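Long-range contact in endoribonuclease AbiQ (Lactococcus lactis, PDB 4GLK), which acts as the toxic endoribonuclease of a type III toxin-antitoxin system and is neutralised by its cognate RNA antitoxin AntiQ: residues H90-V95 and C153-L158. The protein carries 1 engineered substitution. Residues are numbered along the deposited sequence; the frame is centred on the assembly and turned at random.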
# COMPACT_ATOMS: atom_id res chain seq x y z
N HIS A 90 -5.56 -3.57 -2.71
CA HIS A 90 -5.52 -4.99 -3.02
C HIS A 90 -4.14 -5.61 -2.88
O HIS A 90 -4.03 -6.83 -2.73
CB HIS A 90 -6.11 -5.27 -4.42
CG HIS A 90 -5.35 -4.67 -5.57
ND1 HIS A 90 -5.29 -3.30 -5.76
CD2 HIS A 90 -4.75 -5.28 -6.61
CE1 HIS A 90 -4.63 -3.13 -6.89
NE2 HIS A 90 -4.29 -4.29 -7.45
N ASN A 91 -3.08 -4.79 -2.89
CA ASN A 91 -1.70 -5.26 -2.73
C ASN A 91 -1.08 -4.86 -1.39
O ASN A 91 0.15 -4.95 -1.22
CB ASN A 91 -0.84 -4.79 -3.89
CG ASN A 91 -1.21 -5.46 -5.18
OD1 ASN A 91 -1.66 -6.61 -5.23
ND2 ASN A 91 -1.11 -4.71 -6.25
N MET A 92 -1.91 -4.47 -0.43
CA MET A 92 -1.40 -4.14 0.90
C MET A 92 -0.87 -5.41 1.59
O MET A 92 -1.28 -6.53 1.25
CB MET A 92 -2.46 -3.41 1.76
CG MET A 92 -3.59 -4.29 2.16
SD MET A 92 -4.77 -3.42 3.17
CE MET A 92 -5.80 -4.82 3.66
N ILE A 93 0.07 -5.23 2.53
CA ILE A 93 0.71 -6.35 3.20
C ILE A 93 0.91 -6.11 4.68
O ILE A 93 1.18 -4.97 5.10
CB ILE A 93 2.10 -6.67 2.51
CG1 ILE A 93 3.01 -5.41 2.44
CG2 ILE A 93 1.93 -7.37 1.13
CD1 ILE A 93 4.51 -5.68 2.12
N PRO A 94 0.92 -7.20 5.48
CA PRO A 94 1.29 -7.06 6.89
C PRO A 94 2.83 -7.02 6.98
O PRO A 94 3.51 -7.83 6.32
CB PRO A 94 0.70 -8.31 7.54
CG PRO A 94 0.74 -9.34 6.46
CD PRO A 94 0.66 -8.62 5.14
N VAL A 95 3.37 -6.07 7.73
CA VAL A 95 4.83 -5.94 7.86
C VAL A 95 5.22 -5.95 9.34
O VAL A 95 4.76 -5.08 10.09
CB VAL A 95 5.41 -4.68 7.13
CG1 VAL A 95 6.95 -4.63 7.26
CG2 VAL A 95 5.00 -4.64 5.66
N CYS A 153 -4.16 -9.78 -2.43
CA CYS A 153 -3.19 -10.65 -1.79
C CYS A 153 -3.99 -11.59 -0.90
O CYS A 153 -5.06 -11.21 -0.41
CB CYS A 153 -2.22 -9.83 -0.94
SG CYS A 153 -1.00 -8.87 -1.89
N ASP A 154 -3.47 -12.79 -0.66
CA ASP A 154 -4.14 -13.71 0.26
C ASP A 154 -3.69 -13.19 1.64
O ASP A 154 -2.64 -13.60 2.14
CB ASP A 154 -3.67 -15.15 -0.01
CG ASP A 154 -4.35 -16.22 0.83
OD1 ASP A 154 -4.98 -15.87 1.85
OD2 ASP A 154 -4.20 -17.43 0.49
N PHE A 155 -4.44 -12.20 2.19
CA PHE A 155 -4.13 -11.50 3.43
C PHE A 155 -3.83 -12.39 4.63
O PHE A 155 -2.86 -12.13 5.35
CB PHE A 155 -5.18 -10.42 3.76
CG PHE A 155 -5.31 -9.34 2.71
CD1 PHE A 155 -4.21 -8.60 2.31
CD2 PHE A 155 -6.55 -9.03 2.17
CE1 PHE A 155 -4.33 -7.62 1.32
CE2 PHE A 155 -6.67 -8.05 1.17
CZ PHE A 155 -5.56 -7.34 0.77
N LYS A 156 -4.65 -13.42 4.86
CA LYS A 156 -4.49 -14.36 5.96
C LYS A 156 -3.25 -15.23 5.89
O LYS A 156 -2.60 -15.44 6.92
CB LYS A 156 -5.76 -15.18 6.14
CG LYS A 156 -6.62 -14.66 7.28
CD LYS A 156 -7.26 -13.30 7.09
CE LYS A 156 -8.41 -13.12 8.04
NZ LYS A 156 -7.97 -12.64 9.37
N LEU A 157 -2.90 -15.71 4.70
CA LEU A 157 -1.69 -16.49 4.47
C LEU A 157 -0.45 -15.59 4.77
O LEU A 157 0.49 -16.04 5.43
CB LEU A 157 -1.66 -17.00 3.00
CG LEU A 157 -0.35 -17.62 2.49
CD1 LEU A 157 -0.17 -19.03 3.00
CD2 LEU A 157 -0.30 -17.61 0.96
N LEU A 158 -0.50 -14.32 4.34
CA LEU A 158 0.57 -13.35 4.57
C LEU A 158 0.74 -13.09 6.07
O LEU A 158 1.87 -13.05 6.54
CB LEU A 158 0.34 -12.04 3.80
CG LEU A 158 0.45 -12.06 2.27
CD1 LEU A 158 0.11 -10.70 1.71
CD2 LEU A 158 1.88 -12.34 1.81
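The first turn of the C-terminal helix 155-166 packs against the last part of the broken strand 79-94, in the antiparallel sheet of this ToxN/AbiQ-family toxin, and a Met-aromatic contact between M92 and F155 is part of that packing. With its chain extended beyond CG, M92 crosses the phenyl side chain at about a right angle and lays its methyl over one face: CE sits 4.0 Å from the centroid of the F155 ring, 18° off the normal, as a CH-pi contact, while SD lies obliquely. The opposite face is covered from within its own segment by the carbonyl O of C153, above the ring centre. With CG anti to the carbonyl carbon (chi1 -60°) the F155 ring leaves beside the backbone N, and its rotation about CB-CG (chi2 -55°) puts M92 O at its edge, in plane, 3.2 Å from F155 CE1. Just before the helix, C153 N donates to H90 O at 3.0 Å, and D154 takes the N-cap position, its backbone N hydrogen-bonded to E20 OE1. M92 also touches S133 and Y137 of helix 126-143, and L16 of helix 10-16 touches both I93 and L158. One turn into the helix, L158 crosses the P94 ring with CB 3.7 Å from P94 CD, and its CD1 methyl meets I93 CG2 at 3.8 Å.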